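Local coordinates for chemosensory protein (PDB 1N8V) that binds bromo-dodecanol in a helical chain of the insect A10/OS-D family and probably carries or senses long-chain hydrophobic compounds in the moth, at residues 22-25 with 26-30; 56-59 with 60-64; 69-72 with 73-77; 78-81 with 82-85. All blocks are in the same frame, centred on the assembly; numbering follows the deposited sequence.

Overall arrangement
All four contacts are local, joining residues mostly three to five positions apart, differing by where they lie. Contact 2 is a surface contact at the start of helix 60-76, and its chemistry is polar, a helix cap. Contacts 1, 3 and 4 are partly buried turns of helices 20-30, 60-76 and 78-88; contacts 3 and 4 have an apolar face and a polar outer one, whereas contact 1 is mostly apolar, with carbon facing the ligand. Contacts 3 and 4 touch, their centres about 9 Å apart, and contact 1 meets contact 4 through V27 and V30. Contacts 2 and 4 lie on opposite sides of the chain's centre. Each contributes at least one residue to a bromo-dodecanol pocket.

Contact 1: residues 22-25 with 26-30; sequences LLVA and YVNCV. With BDD (bromo-dodecanol), chain C.
With CG opposite its own carbonyl carbon (chi1 -72°), the Y26 ring swings back along the helix, and its CD2 comes to 3.3 Å from L22 O of the preceding turn. The L23 side chain takes the other course, CG opposite the backbone N (chi1 174°), which carries CD1 forward to 4.1 Å from V27 CG2; these two side chains meet at a slant. The backbone beneath is regular alpha-helix: V27 N donates to L23 O and N28 N to V24 O (2.8 Å), C29 N reaches A25 O, and the Y26 N to L22 O bond is weak at 3.5 Å.

Both turns present carbon to one bromo-dodecanol. Its C7 sits above the centre of the Y26 ring, 3.8 Å from CD1, while L23 CD1 lies 3.8 Å from C11 and V30 CG2 the same 3.8 Å from the bromine. Tyrosine, leucine and valine thus line the alkyl chain from its middle to its halogen end. Were Y26 replaced by alanine, the middle of that chain would probably lose the flat surface it lies against and be freer to shift.

C29 is joined to C36 by a disulfide. V27 packs on I80 and E83 of helix 78-88, V30 on L84 of that helix and on L43 and L47 of helix 38-53, and L23 and Y26 touch helix 13-17.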
loop_
_atom_site.group_PDB
_atom_site.type_symbol
_atom_site.label_atom_id
_atom_site.label_comp_id
_atom_site.label_asym_id
_atom_site.label_seq_id
_atom_site.Cartn_x
_atom_site.Cartn_y
_atom_site.Cartn_z
ATOM N N LEU A 22 -14.259 -1.680 -1.060
ATOM C CA LEU A 22 -13.169 -2.647 -1.154
ATOM C C LEU A 22 -11.866 -2.018 -0.669
ATOM O O LEU A 22 -11.093 -2.627 0.068
ATOM C CB LEU A 22 -13.008 -3.129 -2.586
ATOM C CG LEU A 22 -14.176 -3.831 -3.299
ATOM C CD1 LEU A 22 -13.778 -4.305 -4.684
ATOM C CD2 LEU A 22 -14.645 -4.960 -2.459
ATOM N N LEU A 23 -11.619 -0.782 -1.068
ATOM C CA LEU A 23 -10.401 -0.098 -0.670
ATOM C C LEU A 23 -10.336 0.095 0.862
ATOM O O LEU A 23 -9.305 -0.186 1.505
ATOM C CB LEU A 23 -10.323 1.226 -1.427
ATOM C CG LEU A 23 -9.175 2.149 -1.040
ATOM C CD1 LEU A 23 -7.806 1.470 -1.184
ATOM C CD2 LEU A 23 -9.251 3.454 -1.863
ATOM N N VAL A 24 -11.443 0.554 1.463
ATOM C CA VAL A 24 -11.462 0.806 2.906
ATOM C C VAL A 24 -11.235 -0.465 3.724
ATOM O O VAL A 24 -10.617 -0.422 4.778
ATOM C CB VAL A 24 -12.769 1.534 3.342
ATOM C CG1 VAL A 24 -12.988 1.471 4.851
ATOM C CG2 VAL A 24 -12.760 2.972 2.839
ATOM N N ALA A 25 -11.710 -1.600 3.235
ATOM C CA ALA A 25 -11.470 -2.849 3.939
ATOM C C ALA A 25 -9.968 -3.111 4.041
ATOM O O ALA A 25 -9.497 -3.519 5.103
ATOM C CB ALA A 25 -12.152 -4.008 3.250
ATOM N N TYR A 26 -9.207 -2.894 2.954
ATOM C CA TYR A 26 -7.766 -3.102 3.016
ATOM C C TYR A 26 -7.094 -2.040 3.887
ATOM O O TYR A 26 -6.219 -2.340 4.697
ATOM C CB TYR A 26 -7.128 -3.064 1.623
ATOM C CG TYR A 26 -7.416 -4.249 0.766
ATOM C CD1 TYR A 26 -6.833 -5.476 1.045
ATOM C CD2 TYR A 26 -8.244 -4.155 -0.332
ATOM C CE1 TYR A 26 -7.095 -6.588 0.219
ATOM C CE2 TYR A 26 -8.520 -5.236 -1.131
ATOM C CZ TYR A 26 -7.935 -6.447 -0.862
ATOM O OH TYR A 26 -8.217 -7.539 -1.681
ATOM N N VAL A 27 -7.541 -0.792 3.771
ATOM C CA VAL A 27 -6.962 0.263 4.585
ATOM C C VAL A 27 -7.163 0.019 6.101
ATOM O O VAL A 27 -6.220 0.129 6.889
ATOM C CB VAL A 27 -7.529 1.648 4.216
ATOM C CG1 VAL A 27 -7.020 2.681 5.182
ATOM C CG2 VAL A 27 -7.147 1.994 2.804
ATOM N N ASN A 28 -8.384 -0.340 6.499
ATOM C CA ASN A 28 -8.639 -0.608 7.918
ATOM C C ASN A 28 -7.836 -1.793 8.439
ATOM O O ASN A 28 -7.382 -1.799 9.587
ATOM C CB ASN A 28 -10.138 -0.795 8.168
ATOM C CG ASN A 28 -10.951 0.490 7.978
ATOM O OD1 ASN A 28 -12.190 0.443 7.742
ATOM N ND2 ASN A 28 -10.297 1.613 8.063
ATOM N N CYS A 29 -7.628 -2.792 7.582
ATOM C CA CYS A 29 -6.807 -3.937 7.972
ATOM C C CYS A 29 -5.354 -3.500 8.234
ATOM O O CYS A 29 -4.755 -3.798 9.281
ATOM C CB CYS A 29 -6.829 -4.997 6.870
ATOM S SG CYS A 29 -5.467 -6.216 6.847
ATOM N N VAL A 30 -4.766 -2.801 7.271
ATOM C CA VAL A 30 -3.364 -2.395 7.388
ATOM C C VAL A 30 -3.170 -1.372 8.498
ATOM O O VAL A 30 -2.113 -1.323 9.117
ATOM C CB VAL A 30 -2.841 -1.897 6.010
ATOM C CG1 VAL A 30 -1.489 -1.281 6.104
ATOM C CG2 VAL A 30 -2.809 -3.034 5.027
HETATM O O1 BDD C . 0.311 -7.383 -5.963
HETATM C C1 BDD C . -0.904 -7.423 -5.230
HETATM C C2 BDD C . -0.676 -8.112 -3.888
HETATM C C3 BDD C . -1.330 -7.331 -2.756
HETATM C C4 BDD C . -2.803 -7.680 -2.598
HETATM C C5 BDD C . -3.504 -6.645 -1.724
HETATM C C6 BDD C . -3.985 -5.439 -2.535
HETATM C C7 BDD C . -4.396 -4.261 -1.653
HETATM C C8 BDD C . -4.362 -2.934 -2.411
HETATM C C9 BDD C . -5.009 -1.820 -1.595
HETATM C C10 BDD C . -4.052 -1.231 -0.567
HETATM C C11 BDD C . -4.649 -0.047 0.171
HETATM C C12 BDD C . -3.652 0.591 1.137
HETATM BR BR BDD C . -3.545 -0.257 2.519
#

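Contact 2: residues 56-59 with 60-64; sequences KKCT and ENQEK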
loop_
_atom_site.group_PDB
_atom_site.type_symbol
_atom_site.label_atom_id
_atom_site.label_comp_id
_atom_site.label_asym_id
_atom_site.label_seq_id
_atom_site.Cartn_x
_atom_site.Cartn_y
_atom_site.Cartn_z
ATOM N N LYS A 56 13.118 -4.254 -1.720
ATOM C CA LYS A 56 14.139 -5.217 -2.155
ATOM C C LYS A 56 13.604 -6.652 -2.390
ATOM O O LYS A 56 14.162 -7.410 -3.210
ATOM C CB LYS A 56 15.254 -5.243 -1.125
ATOM C CG LYS A 56 16.394 -6.173 -1.471
ATOM C CD LYS A 56 17.509 -6.047 -0.465
ATOM C CE LYS A 56 17.099 -6.527 0.919
ATOM N NZ LYS A 56 18.287 -6.481 1.865
ATOM N N LYS A 57 12.570 -7.054 -1.665
ATOM C CA LYS A 57 12.010 -8.396 -1.791
ATOM C C LYS A 57 10.709 -8.434 -2.576
ATOM O O LYS A 57 10.056 -9.469 -2.672
ATOM C CB LYS A 57 11.797 -8.974 -0.389
ATOM C CG LYS A 57 13.043 -8.963 0.442
ATOM C CD LYS A 57 12.707 -9.014 1.926
ATOM C CE LYS A 57 13.925 -8.797 2.808
ATOM N NZ LYS A 57 13.577 -8.751 4.257
ATOM N N CYS A 58 10.299 -7.292 -3.110
ATOM C CA CYS A 58 9.094 -7.206 -3.902
ATOM C C CYS A 58 9.262 -7.772 -5.299
ATOM O O CYS A 58 10.329 -7.635 -5.931
ATOM C CB CYS A 58 8.650 -5.758 -4.041
ATOM S SG CYS A 58 8.262 -4.924 -2.480
ATOM N N THR A 59 8.201 -8.366 -5.815
ATOM C CA THR A 59 8.171 -8.774 -7.214
ATOM C C THR A 59 7.997 -7.529 -8.073
ATOM O O THR A 59 7.656 -6.466 -7.568
ATOM C CB THR A 59 6.982 -9.717 -7.484
ATOM O OG1 THR A 59 5.754 -9.011 -7.254
ATOM C CG2 THR A 59 6.982 -10.940 -6.559
ATOM N N GLU A 60 8.245 -7.645 -9.376
ATOM C CA GLU A 60 8.063 -6.517 -10.266
ATOM C C GLU A 60 6.602 -6.067 -10.226
ATOM O O GLU A 60 6.322 -4.863 -10.192
ATOM C CB GLU A 60 8.520 -6.870 -11.682
ATOM C CG GLU A 60 10.034 -6.934 -11.809
ATOM C CD GLU A 60 10.529 -7.330 -13.191
ATOM O OE1 GLU A 60 9.753 -7.873 -13.994
ATOM O OE2 GLU A 60 11.712 -7.119 -13.469
ATOM N N ASN A 61 5.668 -7.012 -10.200
ATOM C CA ASN A 61 4.245 -6.648 -10.132
ATOM C C ASN A 61 3.907 -5.884 -8.856
ATOM O O ASN A 61 3.087 -4.974 -8.885
ATOM C CB ASN A 61 3.344 -7.874 -10.310
ATOM C CG ASN A 61 3.296 -8.343 -11.749
ATOM O OD1 ASN A 61 3.329 -7.527 -12.665
ATOM N ND2 ASN A 61 3.214 -9.648 -11.958
ATOM N N GLN A 62 4.516 -6.272 -7.739
ATOM C CA GLN A 62 4.284 -5.574 -6.462
ATOM C C GLN A 62 4.827 -4.157 -6.522
ATOM O O GLN A 62 4.194 -3.246 -5.995
ATOM C CB GLN A 62 4.885 -6.348 -5.295
ATOM C CG GLN A 62 4.085 -7.611 -4.942
ATOM C CD GLN A 62 4.873 -8.683 -4.250
ATOM O OE1 GLN A 62 6.038 -8.492 -3.866
ATOM N NE2 GLN A 62 4.252 -9.860 -4.106
ATOM N N GLU A 63 5.995 -3.950 -7.141
ATOM C CA GLU A 63 6.556 -2.596 -7.256
ATOM C C GLU A 63 5.627 -1.714 -8.076
ATOM O O GLU A 63 5.313 -0.586 -7.674
ATOM C CB GLU A 63 7.953 -2.617 -7.932
ATOM C CG GLU A 63 9.053 -3.294 -7.132
ATOM C CD GLU A 63 10.483 -2.900 -7.544
ATOM O OE1 GLU A 63 10.737 -2.397 -8.688
ATOM O OE2 GLU A 63 11.372 -3.095 -6.720
ATOM N N LYS A 64 5.185 -2.230 -9.217
ATOM C CA LYS A 64 4.275 -1.499 -10.098
ATOM C C LYS A 64 2.951 -1.220 -9.374
ATOM O O LYS A 64 2.423 -0.104 -9.443
ATOM C CB LYS A 64 4.050 -2.290 -11.382
ATOM C CG LYS A 64 3.245 -1.620 -12.469
ATOM C CD LYS A 64 3.144 -2.523 -13.703
ATOM C CE LYS A 64 2.439 -1.860 -14.861
ATOM N NZ LYS A 64 0.999 -1.642 -14.567
#
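A capping box starts helix 60-76: T59 is the N-cap residue, and its side chain and that of Q62 each bond to the other's backbone. T59 OG1 accepts from Q62 N at 3.0 Å. In return Q62 OE1 accepts from T59 N at 2.9 Å, a fairly straight bond (165°) whose donor stands well above the plane of the amide, 56° out of it. The first backbone bond of the helix, E63 N to T59 O at 3.0 Å, completes the turn.

The T59 hydroxyl sits between its own N and carbonyl carbon (chi1 64°), which turns it over the start of the helix to meet Q62 N. Q62 folds back past T59 with its chain extended beyond CG, bringing CD to 3.1 Å from T59 OG1. Both side chains also hold D9: T59 OG1 is hydrogen-bonded to OD2 of that residue and Q62 NE2 to OD1, so the cap is tied to the N-terminal part of the chain.

Q62 is buried and belongs to all three bromo-dodecanol pockets, so the same side chain takes part in the cap and lines the ligand site. A leucine here would probably leave T59 N without its acceptor and D9 OD1 without the NE2 donor. C58, held to C55 by a disulfide, flanks the box: its CA lies 3.3 Å from Q62 OE1, and its CB 4.0 Å from E63 CG.

Contact 3: residues 69-72 with 73-77; sequences VIEH and LIKNE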
loop_
_atom_site.group_PDB
_atom_site.type_symbol
_atom_site.label_atom_id
_atom_site.label_comp_id
_atom_site.label_asym_id
_atom_site.label_seq_id
_atom_site.Cartn_x
_atom_site.Cartn_y
_atom_site.Cartn_z
ATOM N N VAL A 69 -1.165 2.209 -6.412
ATOM C CA VAL A 69 -1.974 2.456 -5.222
ATOM C C VAL A 69 -1.571 3.766 -4.554
ATOM O O VAL A 69 -2.420 4.597 -4.220
ATOM C CB VAL A 69 -1.869 1.289 -4.215
ATOM C CG1 VAL A 69 -2.489 1.689 -2.886
ATOM C CG2 VAL A 69 -2.530 0.032 -4.764
ATOM N N ILE A 70 -0.270 3.972 -4.404
ATOM C CA ILE A 70 0.219 5.167 -3.725
ATOM C C ILE A 70 -0.163 6.444 -4.479
ATOM O O ILE A 70 -0.634 7.412 -3.878
ATOM C CB ILE A 70 1.742 5.060 -3.479
ATOM C CG1 ILE A 70 2.010 4.030 -2.391
ATOM C CG2 ILE A 70 2.337 6.413 -3.097
ATOM C CD1 ILE A 70 3.466 3.633 -2.269
ATOM N N GLU A 71 -0.015 6.443 -5.808
ATOM C CA GLU A 71 -0.383 7.620 -6.600
ATOM C C GLU A 71 -1.880 7.908 -6.447
ATOM O O GLU A 71 -2.296 9.074 -6.303
ATOM C CB GLU A 71 -0.036 7.427 -8.086
ATOM C CG GLU A 71 -0.316 8.698 -8.887
ATOM C CD GLU A 71 -0.265 8.525 -10.390
ATOM O OE1 GLU A 71 -0.358 7.380 -10.863
ATOM O OE2 GLU A 71 -0.184 9.564 -11.088
ATOM N N HIS A 72 -2.716 6.871 -6.485
ATOM C CA HIS A 72 -4.150 7.054 -6.311
ATOM C C HIS A 72 -4.474 7.680 -4.956
ATOM O O HIS A 72 -5.300 8.583 -4.855
ATOM C CB HIS A 72 -4.896 5.714 -6.424
ATOM C CG HIS A 72 -6.371 5.850 -6.214
ATOM N ND1 HIS A 72 -7.008 5.647 -5.007
ATOM C CD2 HIS A 72 -7.333 6.243 -7.081
ATOM C CE1 HIS A 72 -8.301 5.901 -5.147
ATOM N NE2 HIS A 72 -8.525 6.244 -6.401
ATOM N N LEU A 73 -3.845 7.182 -3.891
ATOM C CA LEU A 73 -4.110 7.732 -2.559
ATOM C C LEU A 73 -3.670 9.174 -2.431
ATOM O O LEU A 73 -4.404 10.005 -1.897
ATOM C CB LEU A 73 -3.434 6.885 -1.482
ATOM C CG LEU A 73 -3.872 5.418 -1.386
ATOM C CD1 LEU A 73 -2.997 4.699 -0.355
ATOM C CD2 LEU A 73 -5.368 5.299 -1.058
ATOM N N ILE A 74 -2.468 9.491 -2.911
ATOM C CA ILE A 74 -1.952 10.849 -2.830
ATOM C C ILE A 74 -2.841 11.836 -3.572
ATOM O O ILE A 74 -3.057 12.962 -3.098
ATOM C CB ILE A 74 -0.506 10.899 -3.373
ATOM C CG1 ILE A 74 0.452 10.151 -2.446
ATOM C CG2 ILE A 74 -0.073 12.355 -3.584
ATOM C CD1 ILE A 74 1.846 9.989 -3.001
ATOM N N LYS A 75 -3.378 11.424 -4.717
ATOM C CA LYS A 75 -4.243 12.310 -5.500
ATOM C C LYS A 75 -5.697 12.363 -5.012
ATOM O O LYS A 75 -6.291 13.441 -4.944
ATOM C CB LYS A 75 -4.256 11.882 -6.957
ATOM C CG LYS A 75 -2.947 12.043 -7.654
ATOM C CD LYS A 75 -3.119 11.719 -9.121
ATOM C CE LYS A 75 -1.892 11.967 -9.910
ATOM N NZ LYS A 75 -1.381 13.343 -9.648
ATOM N N ASN A 76 -6.272 11.214 -4.662
ATOM C CA ASN A 76 -7.704 11.100 -4.385
ATOM C C ASN A 76 -8.152 10.752 -2.967
ATOM O O ASN A 76 -9.328 10.835 -2.643
ATOM C CB ASN A 76 -8.290 10.069 -5.350
ATOM C CG ASN A 76 -7.957 10.385 -6.806
ATOM O OD1 ASN A 76 -8.324 11.451 -7.298
ATOM N ND2 ASN A 76 -7.265 9.475 -7.495
ATOM N N GLU A 77 -7.225 10.326 -2.117
ATOM C CA GLU A 77 -7.560 9.936 -0.747
ATOM C C GLU A 77 -6.471 10.421 0.182
ATOM O O GLU A 77 -5.808 9.645 0.869
ATOM C CB GLU A 77 -7.733 8.416 -0.610
ATOM C CG GLU A 77 -8.863 7.815 -1.447
ATOM C CD GLU A 77 -10.251 8.182 -0.961
ATOM O OE1 GLU A 77 -10.394 8.860 0.083
ATOM O OE2 GLU A 77 -11.232 7.785 -1.645
#
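This is a contact between successive turns at the C-terminal end of helix 60-76, where apolar side chains face helices 78-88 and 95-102 and polar ones lie on the outer side. I70 CG2 and I74 CD1 meet at 3.6 Å, the two side chains slanting across one another, while V69 CG1 and L73 CD1 run alongside, 4.0 Å apart. I70 lines a bromo-dodecanol site, while I74 packs on W81 and helix 95-102. On the outer side, with CG opposite its backbone N (chi1 -175°), E71 runs alongside K75, and OE2 comes within 3.2 Å of CE; NZ stays 4.2 Å from OE2, beyond a salt bridge, and is hydrogen-bonded to A102 O instead.

The alpha-helical pattern persists to the last turn, with I74 N on I70 O and N76 N on H72 O (2.8 Å). E77 is the first residue to leave helical geometry and is also the N-cap position of helix 78-88, so the two helices follow with hardly a break. N76 CB lies over one face of the H72 ring in a CH-pi contact, 4.2 Å from its centroid and 20° off the normal. The carboxylate of E77 forms a salt bridge with K20.

Contact 4: residues 78-81 with 82-85; sequences IEIW and RELT. With BDD (bromo-dodecanol), chain E.
T85 lies under W81 one turn further on: its CB sits over one face of the six-membered ring in a CH-pi contact, 4.1 Å from the centroid and 9° off the normal. The same turn is closed by T85 N donating to W81 O at 2.9 Å, almost straight at 176°. The carbonyls of I78, E79 and I80 are likewise taken by R82 N, E83 N and L84 N.

Side-chain polar atoms find partners mostly beyond this stretch. W81 NE1 is hydrogen-bonded to E99 OE2 of helix 95-102, and E83 OE2 forms a salt bridge with R33. The T85 hydroxyl, its OG1 opposite the backbone N (chi1 -168°), comes to 2.7 Å from O1 of a bromo-dodecanol; D89 OD2 is hydrogen-bonded to this ligand. R82 lies alongside I78, whose CG2 covers one face of the guanidinium, 3.7 Å from NE.

Apolar groups fill the inner side. I80 CG2 and L84 CD1 lie 3.7 Å apart, side by side, and both residues pack on L73, while W81 packs on I70 and I74. W81 CZ3 also approaches C2 of the ligand at 3.8 Å. With a polar group for the alcohol head and an indole beside the first carbons, this turn forms one wall of an amphiphile-binding pocket inside a helical bundle.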
loop_
_atom_site.group_PDB
_atom_site.type_symbol
_atom_site.label_atom_id
_atom_site.label_comp_id
_atom_site.label_asym_id
_atom_site.label_seq_id
_atom_site.Cartn_x
_atom_site.Cartn_y
_atom_site.Cartn_z
ATOM N N ILE A 78 -6.310 11.735 0.212
ATOM C CA ILE A 78 -5.226 12.354 0.972
ATOM C C ILE A 78 -5.178 11.945 2.447
ATOM O O ILE A 78 -4.114 11.668 2.968
ATOM C CB ILE A 78 -5.329 13.871 0.846
ATOM C CG1 ILE A 78 -5.189 14.282 -0.625
ATOM C CG2 ILE A 78 -4.282 14.552 1.728
ATOM C CD1 ILE A 78 -5.472 15.747 -0.871
ATOM N N GLU A 79 -6.324 11.890 3.111
ATOM C CA GLU A 79 -6.372 11.505 4.511
ATOM C C GLU A 79 -5.861 10.072 4.727
ATOM O O GLU A 79 -5.183 9.796 5.711
ATOM C CB GLU A 79 -7.807 11.637 5.032
ATOM C CG GLU A 79 -8.405 13.027 4.942
ATOM C CD GLU A 79 -8.909 13.400 3.555
ATOM O OE1 GLU A 79 -9.203 12.511 2.702
ATOM O OE2 GLU A 79 -9.023 14.620 3.307
ATOM N N ILE A 80 -6.209 9.166 3.813
ATOM C CA ILE A 80 -5.740 7.772 3.906
ATOM C C ILE A 80 -4.215 7.735 3.689
ATOM O O ILE A 80 -3.492 7.120 4.454
ATOM C CB ILE A 80 -6.485 6.876 2.911
ATOM C CG1 ILE A 80 -7.955 6.701 3.334
ATOM C CG2 ILE A 80 -5.765 5.533 2.770
ATOM C CD1 ILE A 80 -8.785 5.944 2.332
ATOM N N TRP A 81 -3.735 8.414 2.655
ATOM C CA TRP A 81 -2.286 8.498 2.433
ATOM C C TRP A 81 -1.569 9.007 3.676
ATOM O O TRP A 81 -0.594 8.403 4.129
ATOM C CB TRP A 81 -1.963 9.418 1.253
ATOM C CG TRP A 81 -0.509 9.813 1.130
ATOM C CD1 TRP A 81 -0.017 11.071 1.231
ATOM C CD2 TRP A 81 0.642 8.959 0.924
ATOM N NE1 TRP A 81 1.350 11.075 1.061
ATOM C CE2 TRP A 81 1.781 9.790 0.866
ATOM C CE3 TRP A 81 0.825 7.589 0.724
ATOM C CZ2 TRP A 81 3.063 9.286 0.650
ATOM C CZ3 TRP A 81 2.096 7.108 0.545
ATOM C CH2 TRP A 81 3.191 7.940 0.493
ATOM N N ARG A 82 -2.073 10.088 4.249
ATOM C CA ARG A 82 -1.389 10.645 5.404
ATOM C C ARG A 82 -1.319 9.710 6.616
ATOM O O ARG A 82 -0.281 9.659 7.306
ATOM C CB ARG A 82 -1.952 12.004 5.744
ATOM C CG ARG A 82 -1.485 12.961 4.691
ATOM C CD ARG A 82 -1.920 14.326 4.946
ATOM N NE ARG A 82 -1.373 15.243 3.967
ATOM C CZ ARG A 82 -1.394 16.551 4.100
ATOM N NH1 ARG A 82 -0.880 17.314 3.152
ATOM N NH2 ARG A 82 -1.901 17.089 5.193
ATOM N N GLU A 83 -2.396 8.991 6.889
ATOM C CA GLU A 83 -2.370 8.113 8.041
ATOM C C GLU A 83 -1.474 6.925 7.789
ATOM O O GLU A 83 -0.785 6.454 8.712
ATOM C CB GLU A 83 -3.776 7.667 8.487
ATOM C CG GLU A 83 -4.509 6.739 7.554
ATOM C CD GLU A 83 -5.898 6.424 8.057
ATOM O OE1 GLU A 83 -6.129 6.638 9.270
ATOM O OE2 GLU A 83 -6.740 5.973 7.271
ATOM N N LEU A 84 -1.423 6.435 6.545
ATOM C CA LEU A 84 -0.574 5.288 6.234
ATOM C C LEU A 84 0.909 5.637 6.288
ATOM O O LEU A 84 1.710 4.919 6.862
ATOM C CB LEU A 84 -0.930 4.722 4.854
ATOM C CG LEU A 84 -2.206 3.902 4.777
ATOM C CD1 LEU A 84 -2.594 3.680 3.329
ATOM C CD2 LEU A 84 -2.019 2.575 5.449
ATOM N N THR A 85 1.288 6.736 5.647
ATOM C CA THR A 85 2.710 7.120 5.668
ATOM C C THR A 85 3.154 7.486 7.104
ATOM O O THR A 85 4.264 7.165 7.512
ATOM C CB THR A 85 3.021 8.185 4.608
ATOM O OG1 THR A 85 4.452 8.340 4.464
ATOM C CG2 THR A 85 2.444 9.549 4.978
HETATM O O1 BDD E . 5.977 6.799 2.889
HETATM C C1 BDD E . 5.690 5.531 2.296
HETATM C C2 BDD E . 4.332 5.005 2.778
HETATM C C3 BDD E . 3.926 3.784 1.956
HETATM C C4 BDD E . 2.530 3.253 2.295
HETATM C C5 BDD E . 1.834 2.732 1.031
HETATM C C6 BDD E . 1.302 1.316 1.170
HETATM C C7 BDD E . 0.614 0.829 -0.109
HETATM C C8 BDD E . 1.137 -0.516 -0.561
HETATM C C9 BDD E . 0.247 -1.153 -1.620
HETATM C C10 BDD E . 0.791 -2.511 -2.072
HETATM C C11 BDD E . 0.411 -2.928 -3.495
HETATM C C12 BDD E . 1.386 -3.951 -4.161
HETATM BR BR BDD E . 0.485 -4.935 -5.070
#